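Local coordinates for protein urocanate hydratase (Paenibacillus sp. Soil724D2, PDB 7NED) that uses NAD+ as cofactor to hydrate urocanate-type substrates, probably including thiourocanate formed during bacterial ergothioneine catabolism, at residues A182-V193 and K205-I216. Sequence-based numbering, arbitrary orientation.
With NAD (nicotinamide-adenine-dinucleotide), chain C.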
ATOM      1  N   ALA A 182       2.777  26.784  31.741  1.00 17.90           N
ATOM      2  CA  ALA A 182       3.240  28.044  31.159  1.00 19.67           C
ATOM      3  C   ALA A 182       4.007  27.656  29.900  1.00 17.48           C
ATOM      4  O   ALA A 182       5.064  27.027  29.983  1.00 16.80           O
ATOM      5  CB  ALA A 182       4.132  28.806  32.136  1.00 20.26           C
ATOM      6  N   ILE A 183       3.484  28.012  28.737  1.00 19.62           N
ATOM      7  CA  ILE A 183       4.016  27.471  27.487  1.00 15.68           C
ATOM      8  C   ILE A 183       4.498  28.628  26.607  1.00 16.52           C
ATOM      9  O   ILE A 183       3.755  29.573  26.336  1.00 17.59           O
ATOM     10  CB  ILE A 183       2.975  26.591  26.759  1.00 14.66           C
ATOM     11  CG1 ILE A 183       3.614  25.920  25.512  1.00 16.27           C
ATOM     12  CG2 ILE A 183       1.697  27.361  26.436  1.00 17.54           C
ATOM     13  CD1 ILE A 183       2.793  24.695  24.936  1.00 15.40           C
ATOM     14  N   LEU A 184       5.751  28.536  26.172  1.00 18.19           N
ATOM     15  CA  LEU A 184       6.365  29.467  25.231  1.00 17.42           C
ATOM     16  C   LEU A 184       6.451  28.811  23.849  1.00 16.78           C
ATOM     17  O   LEU A 184       7.079  27.762  23.700  1.00 16.81           O
ATOM     18  CB  LEU A 184       7.764  29.843  25.718  1.00 14.92           C
ATOM     19  CG  LEU A 184       8.553  30.836  24.869  1.00 19.44           C
ATOM     20  CD1 LEU A 184       7.722  32.117  24.619  1.00 18.08           C
ATOM     21  CD2 LEU A 184       9.916  31.130  25.517  1.00 21.67           C
ATOM     22  N   CYS A 185       5.853  29.443  22.839  1.00 17.49           N
ATOM     23  CA  CYS A 185       5.849  28.911  21.473  1.00 16.82           C
ATOM     24  C   CYS A 185       6.629  29.840  20.559  1.00 21.15           C
ATOM     25  O   CYS A 185       6.212  30.985  20.332  1.00 21.83           O
ATOM     26  CB  CYS A 185       4.424  28.761  20.968  1.00 17.37           C
ATOM     27  SG  CYS A 185       3.404  27.767  22.085  1.00 25.96           S
ATOM     28  N   VAL A 186       7.769  29.360  20.057  1.00 19.00           N
ATOM     29  CA  VAL A 186       8.592  30.125  19.127  1.00 19.13           C
ATOM     30  C   VAL A 186       8.058  29.912  17.720  1.00 19.03           C
ATOM     31  O   VAL A 186       7.888  28.766  17.278  1.00 18.17           O
ATOM     32  CB  VAL A 186      10.071  29.699  19.206  1.00 19.76           C
ATOM     33  CG1 VAL A 186      10.927  30.586  18.310  1.00 19.46           C
ATOM     34  CG2 VAL A 186      10.582  29.697  20.631  1.00 20.53           C
ATOM     35  N   GLU A 187       7.831  31.013  17.005  1.00 18.03           N
ATOM     36  CA  GLU A 187       7.279  30.968  15.659  1.00 19.86           C
ATOM     37  C   GLU A 187       7.950  32.056  14.817  1.00 23.96           C
ATOM     38  O   GLU A 187       8.105  33.190  15.281  1.00 20.61           O
ATOM     39  CB  GLU A 187       5.747  31.130  15.723  1.00 18.44           C
ATOM     40  CG  GLU A 187       5.066  31.507  14.435  1.00 20.80           C
ATOM     41  CD  GLU A 187       5.268  30.465  13.317  1.00 21.84           C
ATOM     42  OE1 GLU A 187       4.884  29.264  13.469  1.00 18.19           O
ATOM     43  OE2 GLU A 187       5.814  30.860  12.267  1.00 20.10           O
ATOM     44  N   VAL A 188       8.398  31.727  13.623  1.00 21.40           N
ATOM     45  CA  VAL A 188       9.092  32.710  12.815  1.00 20.03           C
ATOM     46  C   VAL A 188       8.230  33.745  12.141  1.00 22.57           C
ATOM     47  O   VAL A 188       8.684  34.799  11.893  1.00 24.24           O
ATOM     48  CB  VAL A 188       9.953  32.093  11.701  1.00 25.48           C
ATOM     49  CG1 VAL A 188      11.207  31.491  12.246  1.00 25.27           C
ATOM     50  CG2 VAL A 188       9.156  31.145  10.846  1.00 22.11           C
ATOM     51  N   SER A 189       6.991  33.410  11.856  1.00 23.51           N
ATOM     52  CA  SER A 189       6.098  34.299  11.112  1.00 23.88           C
ATOM     53  C   SER A 189       5.181  35.062  12.066  1.00 24.88           C
ATOM     54  O   SER A 189       4.359  34.449  12.758  1.00 23.08           O
ATOM     55  CB  SER A 189       5.279  33.481  10.110  1.00 26.65           C
ATOM     56  OG  SER A 189       4.114  34.150   9.714  1.00 28.29           O
ATOM     57  N   GLU A 190       5.233  36.374  12.003  1.00 23.32           N
ATOM     58  CA  GLU A 190       4.393  37.185  12.803  1.00 25.66           C
ATOM     59  C   GLU A 190       2.972  36.932  12.385  1.00 29.71           C
ATOM     60  O   GLU A 190       2.129  36.910  13.183  1.00 29.93           O
ATOM     61  CB  GLU A 190       4.736  38.656  12.669  1.00 26.79           C
ATOM     62  CG  GLU A 190       3.892  39.500  13.576  1.00 28.31           C
ATOM     63  CD  GLU A 190       4.361  39.400  14.995  1.00 30.33           C
ATOM     64  OE1 GLU A 190       5.458  39.018  15.218  1.00 34.74           O
ATOM     65  OE2 GLU A 190       3.657  39.732  15.890  1.00 39.87           O
ATOM     66  N   ASP A 191       2.752  36.696  11.116  1.00 26.58           N
ATOM     67  CA  ASP A 191       1.426  36.408  10.609  1.00 32.33           C
ATOM     68  C   ASP A 191       0.786  35.222  11.368  1.00 32.12           C
ATOM     69  O   ASP A 191      -0.320  35.305  11.794  1.00 27.14           O
ATOM     70  N   ARG A 192       1.547  34.150  11.539  1.00 24.79           N
ATOM     71  CA  ARG A 192       1.058  33.021  12.261  1.00 26.10           C
ATOM     72  C   ARG A 192       0.847  33.372  13.714  1.00 25.12           C
ATOM     73  O   ARG A 192      -0.127  32.973  14.237  1.00 25.28           O
ATOM     74  CB  ARG A 192       1.915  31.791  12.132  1.00 22.94           C
ATOM     75  CG  ARG A 192       2.240  31.401  10.733  1.00 30.83           C
ATOM     76  CD  ARG A 192       1.374  30.316  10.168  1.00 30.15           C
ATOM     77  NE  ARG A 192       1.991  29.891   8.933  1.00 36.22           N
ATOM     78  CZ  ARG A 192       1.899  28.702   8.341  1.00 35.87           C
ATOM     79  NH1 ARG A 192       2.523  28.538   7.186  1.00 39.41           N
ATOM     80  NH2 ARG A 192       1.202  27.714   8.825  1.00 25.80           N
ATOM     81  N   VAL A 193       1.779  34.071  14.336  1.00 21.16           N
ATOM     82  CA  VAL A 193       1.554  34.453  15.738  1.00 23.63           C
ATOM     83  C   VAL A 193       0.221  35.192  15.892  1.00 27.84           C
ATOM     84  O   VAL A 193      -0.579  34.895  16.794  1.00 23.92           O
ATOM     85  CB  VAL A 193       2.726  35.285  16.289  1.00 21.24           C
ATOM     86  CG1 VAL A 193       2.385  35.717  17.683  1.00 20.75           C
ATOM     87  CG2 VAL A 193       4.010  34.467  16.337  1.00 21.31           C
ATOM     88  N   LYS A 205       1.558  37.619  22.928  1.00 24.62           N
ATOM     89  CA  LYS A 205       2.620  37.580  21.924  1.00 21.82           C
ATOM     90  C   LYS A 205       3.660  38.642  22.253  1.00 25.47           C
ATOM     91  O   LYS A 205       3.381  39.629  22.930  1.00 25.06           O
ATOM     92  CB  LYS A 205       2.083  37.804  20.504  1.00 22.28           C
ATOM     93  CG  LYS A 205       1.760  39.280  20.227  1.00 30.40           C
ATOM     94  CD  LYS A 205       1.318  39.532  18.774  1.00 32.49           C
ATOM     95  CE  LYS A 205       1.616  40.968  18.329  1.00 34.04           C
ATOM     96  NZ  LYS A 205       1.350  41.204  16.873  1.00 31.11           N
ATOM     97  N   THR A 206       4.874  38.423  21.773  1.00 24.12           N
ATOM     98  CA  THR A 206       5.927  39.399  21.963  1.00 26.67           C
ATOM     99  C   THR A 206       7.005  39.122  20.933  1.00 29.56           C
ATOM    100  O   THR A 206       7.079  38.020  20.369  1.00 28.67           O
ATOM    101  CB  THR A 206       6.496  39.319  23.374  1.00 27.01           C
ATOM    102  OG1 THR A 206       7.538  40.284  23.525  1.00 26.76           O
ATOM    103  CG2 THR A 206       7.076  37.894  23.624  1.00 25.36           C
ATOM    104  N   ARG A 207       7.843  40.131  20.681  1.00 27.61           N
ATOM    105  CA  ARG A 207       9.051  39.921  19.886  1.00 31.75           C
ATOM    106  C   ARG A 207      10.297  39.870  20.751  1.00 30.57           C
ATOM    107  O   ARG A 207      11.397  39.641  20.239  1.00 29.04           O
ATOM    108  CB  ARG A 207       9.191  41.000  18.810  1.00 31.64           C
ATOM    109  CG  ARG A 207       8.122  40.889  17.733  1.00 32.75           C
ATOM    110  CD  ARG A 207       8.249  41.984  16.714  1.00 35.40           C
ATOM    111  NE  ARG A 207       7.073  42.097  15.853  1.00 34.58           N
ATOM    112  CZ  ARG A 207       7.063  41.758  14.567  1.00 37.18           C
ATOM    113  NH1 ARG A 207       8.165  41.284  13.996  1.00 35.70           N
ATOM    114  NH2 ARG A 207       5.952  41.898  13.854  1.00 39.34           N
ATOM    115  N   SER A 208      10.141  40.002  22.060  1.00 27.46           N
ATOM    116  CA  SER A 208      11.267  40.039  22.977  1.00 29.12           C
ATOM    117  C   SER A 208      11.330  38.752  23.790  1.00 24.57           C
ATOM    118  O   SER A 208      10.379  38.427  24.505  1.00 25.05           O
ATOM    119  CB  SER A 208      11.128  41.249  23.901  1.00 24.51           C
ATOM    120  OG  SER A 208      11.962  41.063  24.996  1.00 26.18           O
ATOM    121  N   LEU A 209      12.464  38.053  23.720  1.00 22.52           N
ATOM    122  CA  LEU A 209      12.640  36.859  24.534  1.00 24.70           C
ATOM    123  C   LEU A 209      12.657  37.190  26.025  1.00 28.98           C
ATOM    124  O   LEU A 209      12.127  36.432  26.840  1.00 25.09           O
ATOM    125  CB  LEU A 209      13.925  36.133  24.139  1.00 25.56           C
ATOM    126  CG  LEU A 209      14.358  34.996  25.051  1.00 25.69           C
ATOM    127  CD1 LEU A 209      13.314  33.874  25.075  1.00 23.60           C
ATOM    128  CD2 LEU A 209      15.738  34.441  24.665  1.00 27.49           C
ATOM    129  N   ASP A 210      13.304  38.291  26.412  1.00 29.93           N
ATOM    130  CA  ASP A 210      13.289  38.681  27.818  1.00 26.98           C
ATOM    131  C   ASP A 210      11.867  38.863  28.319  1.00 23.38           C
ATOM    132  O   ASP A 210      11.523  38.410  29.416  1.00 26.44           O
ATOM    133  CB  ASP A 210      14.101  39.962  28.030  1.00 27.88           C
ATOM    134  CG  ASP A 210      15.595  39.740  27.866  1.00 34.41           C
ATOM    135  OD1 ASP A 210      16.035  38.571  27.782  1.00 36.87           O
ATOM    136  OD2 ASP A 210      16.331  40.748  27.860  1.00 40.64           O
ATOM    137  N   GLU A 211      11.035  39.564  27.547  1.00 24.15           N
ATOM    138  CA  GLU A 211       9.648  39.760  27.954  1.00 26.95           C
ATOM    139  C   GLU A 211       8.914  38.426  28.043  1.00 26.52           C
ATOM    140  O   GLU A 211       8.139  38.188  28.987  1.00 22.44           O
ATOM    141  CB  GLU A 211       8.943  40.697  26.990  1.00 25.45           C
ATOM    142  CG  GLU A 211       7.501  40.925  27.344  1.00 28.76           C
ATOM    143  CD  GLU A 211       6.880  42.066  26.594  1.00 29.05           C
ATOM    144  OE1 GLU A 211       6.728  41.960  25.359  1.00 32.13           O
ATOM    145  OE2 GLU A 211       6.433  43.023  27.252  1.00 33.83           O
ATOM    146  N   ALA A 212       9.152  37.541  27.076  1.00 25.34           N
ATOM    147  CA  ALA A 212       8.506  36.236  27.112  1.00 25.05           C
ATOM    148  C   ALA A 212       8.880  35.479  28.366  1.00 21.22           C
ATOM    149  O   ALA A 212       8.014  34.879  29.015  1.00 20.55           O
ATOM    150  CB  ALA A 212       8.874  35.414  25.867  1.00 23.60           C
ATOM    151  N   LEU A 213      10.177  35.461  28.709  1.00 20.21           N
ATOM    152  CA  LEU A 213      10.615  34.713  29.886  1.00 21.10           C
ATOM    153  C   LEU A 213      10.098  35.350  31.169  1.00 23.72           C
ATOM    154  O   LEU A 213       9.789  34.641  32.134  1.00 22.90           O
ATOM    155  CB  LEU A 213      12.139  34.617  29.937  1.00 23.84           C
ATOM    156  CG  LEU A 213      12.823  33.811  28.830  1.00 26.63           C
ATOM    157  CD1 LEU A 213      14.314  34.112  28.786  1.00 29.60           C
ATOM    158  CD2 LEU A 213      12.584  32.312  29.025  1.00 28.41           C
ATOM    159  N   LEU A 214       9.994  36.684  31.204  1.00 23.36           N
ATOM    160  CA  LEU A 214       9.402  37.337  32.366  1.00 24.97           C
ATOM    161  C   LEU A 214       7.966  36.867  32.576  1.00 27.45           C
ATOM    162  O   LEU A 214       7.574  36.516  33.696  1.00 24.85           O
ATOM    163  CB  LEU A 214       9.450  38.859  32.201  1.00 28.72           C
ATOM    164  CG  LEU A 214       8.627  39.645  33.212  1.00 37.35           C
ATOM    165  CD1 LEU A 214       9.289  39.503  34.580  1.00 38.46           C
ATOM    166  CD2 LEU A 214       8.509  41.117  32.820  1.00 31.13           C
ATOM    167  N   TRP A 215       7.163  36.868  31.504  1.00 22.94           N
ATOM    168  CA  TRP A 215       5.802  36.328  31.573  1.00 23.46           C
ATOM    169  C   TRP A 215       5.779  34.860  32.014  1.00 22.83           C
ATOM    170  O   TRP A 215       4.948  34.455  32.843  1.00 22.58           O
ATOM    171  CB  TRP A 215       5.137  36.491  30.209  1.00 22.73           C
ATOM    172  CG  TRP A 215       4.792  37.892  29.870  1.00 23.89           C
ATOM    173  CD1 TRP A 215       4.791  38.967  30.712  1.00 27.41           C
ATOM    174  CD2 TRP A 215       4.448  38.396  28.569  1.00 24.16           C
ATOM    175  NE1 TRP A 215       4.423  40.107  30.021  1.00 26.30           N
ATOM    176  CE2 TRP A 215       4.219  39.783  28.703  1.00 27.43           C
ATOM    177  CE3 TRP A 215       4.326  37.805  27.302  1.00 23.67           C
ATOM    178  CZ2 TRP A 215       3.857  40.589  27.622  1.00 28.89           C
ATOM    179  CZ3 TRP A 215       3.958  38.601  26.222  1.00 24.64           C
ATOM    180  CH2 TRP A 215       3.730  39.986  26.388  1.00 27.46           C
ATOM    181  N   ILE A 216       6.654  34.036  31.449  1.00 22.53           N
ATOM    182  CA  ILE A 216       6.686  32.633  31.849  1.00 21.19           C
ATOM    183  C   ILE A 216       7.044  32.529  33.322  1.00 23.16           C
ATOM    184  O   ILE A 216       6.463  31.741  34.071  1.00 20.84           O
ATOM    185  CB  ILE A 216       7.692  31.840  30.997  1.00 19.72           C
ATOM    186  CG1 ILE A 216       7.262  31.778  29.512  1.00 19.28           C
ATOM    187  CG2 ILE A 216       7.890  30.467  31.645  1.00 22.13           C
ATOM    188  CD1 ILE A 216       5.952  31.029  29.217  1.00 17.44           C
TER
HETATM  189  PA  NAD C 702       2.702  24.155   9.170  1.00 17.81           P
HETATM  190  O1A NAD C 702       3.792  24.165   8.101  1.00 19.66           O
HETATM  191  O2A NAD C 702       1.340  24.704   9.023  1.00 21.25           O
HETATM  192  O5B NAD C 702       3.360  25.189  10.340  1.00 20.62           O
HETATM  193  C5B NAD C 702       4.700  25.011  10.567  1.00 17.30           C
HETATM  194  C4B NAD C 702       5.109  26.287  11.439  1.00 18.90           C
HETATM  195  O4B NAD C 702       6.474  26.314  11.751  0.89 17.75           O
HETATM  196  C3B NAD C 702       4.811  27.487  10.482  1.00 20.33           C
HETATM  197  O3B NAD C 702       4.053  28.422  11.130  1.00 22.07           O
HETATM  198  C2B NAD C 702       6.239  28.035  10.177  1.00 20.75           C
HETATM  199  O2B NAD C 702       6.290  29.413  10.114  1.00 21.27           O
HETATM  200  C1B NAD C 702       6.930  27.655  11.483  0.93 16.27           C
HETATM  201  N9A NAD C 702       8.383  27.511  11.384  1.00 17.75           N
HETATM  202  C8A NAD C 702       9.154  26.979  10.356  1.00 20.48           C
HETATM  203  N7A NAD C 702      10.439  27.011  10.604  1.00 19.39           N
HETATM  204  C5A NAD C 702      10.535  27.568  11.873  1.00 18.68           C
HETATM  205  C6A NAD C 702      11.637  27.882  12.700  1.00 20.42           C
HETATM  206  N6A NAD C 702      12.905  27.614  12.317  0.94 20.45           N
HETATM  207  N1A NAD C 702      11.428  28.440  13.925  0.98 21.10           N
HETATM  208  C2A NAD C 702      10.137  28.711  14.240  1.00 19.42           C
HETATM  209  N3A NAD C 702       9.001  28.474  13.564  1.00 19.51           N
HETATM  210  C4A NAD C 702       9.244  27.899  12.368  0.77 18.71           C
HETATM  211  O3  NAD C 702       2.914  22.705   9.723  0.87 15.44           O
HETATM  212  PN  NAD C 702       1.830  22.056  10.696  1.00 17.80           P
HETATM  213  O1N NAD C 702       0.546  21.499  10.154  1.00 18.36           O
HETATM  214  O2N NAD C 702       1.851  22.847  11.987  1.00 15.49           O
HETATM  215  O5D NAD C 702       2.586  20.596  11.213  1.00 16.71           O
HETATM  216  C5D NAD C 702       3.875  20.804  11.814  0.84 17.74           C
HETATM  217  C4D NAD C 702       4.504  19.463  12.075  1.00 16.46           C
HETATM  218  O4D NAD C 702       3.601  18.592  12.730  1.00 21.77           O
HETATM  219  C3D NAD C 702       4.675  18.847  10.590  0.82 18.41           C
HETATM  220  O3D NAD C 702       5.932  18.194  10.447  1.00 18.47           O
HETATM  221  C2D NAD C 702       3.528  17.775  10.497  1.00 18.79           C
HETATM  222  O2D NAD C 702       3.829  16.639   9.796  0.80 19.00           O
HETATM  223  C1D NAD C 702       3.729  17.396  11.999  1.00 24.78           C
HETATM  224  N1N NAD C 702       2.828  16.390  12.578  1.00 28.54           N
HETATM  225  C2N NAD C 702       3.099  15.134  12.069  0.05 24.90           C
HETATM  226  C3N NAD C 702       2.417  14.017  12.525  0.44 27.97           C
HETATM  227  C7N NAD C 702       2.752  12.682  11.847  0.54 27.19           C
HETATM  228  O7N NAD C 702       2.608  11.583  12.380  0.70 27.64           O
HETATM  229  N7N NAD C 702       3.173  12.732  10.528  0.79 27.62           N
HETATM  230  C4N NAD C 702       1.469  14.227  13.536  0.58 29.33           C
HETATM  231  C5N NAD C 702       1.243  15.510  14.032  1.00 27.13           C
HETATM  232  C6N NAD C 702       1.960  16.619  13.550  1.00 29.25           C
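E190, in the first turn of helix 190-198, reaches two basic side chains of 205-216, and its atoms can be taken in order. E190 CB lies 3.7 Å from R207 NH2. CG stands anti to the backbone N (chi1 -177°), and the bend at chi2 then lays the carboxylate over the R207 guanidinium. E190 CG is 3.2 Å from R207 NH2, and CD also comes against NH2. The two planes are only 12° apart, so the groups are stacked: E190 OE1 sits 3.1 Å above the guanidinium plane, over its centre, and the salt bridge to R207 rests on charge, since no N-H points at that oxygen. OE1 also hydrogen-bonds T231. E190 OE2 receives K205 NZ at 2.9 Å, nearly in line with its C-O bond, while the same NZ is shared with D194. Replacing this glutamate by an alanine is likely to leave R207 without the carboxylate over its face and K205 dependent on D194 for charge pairing. One turn along the same helix, V193 CG1 packs on K205 CB at 3.5 Å.

The surroundings are those of a Rossmann-like domain: strand 182-187 runs within a parallel sheet, the 209-216 part of helix 209-222 runs at 162° to strand 182-187, nearly antiparallel, and strand 226-231 separates strands 182-187 and 204-206. At the carboxyl end of strand 182-187, E187 takes both adenosine ribose hydroxyls of NAD, O3B on OE1 and O2B on OE2, each at 2.6 Å, the acidic residue expected there in an NAD-binding Rossmann site. S189 N also donates to OE2, and S189 OG caps the next helix by accepting from R192 N.

Between strand 182-187 and the helix, L184 CD1 meets A212 CB at 3.7 Å, and I216 CD1 rests on the strand backbone, 3.8 Å from I183 C.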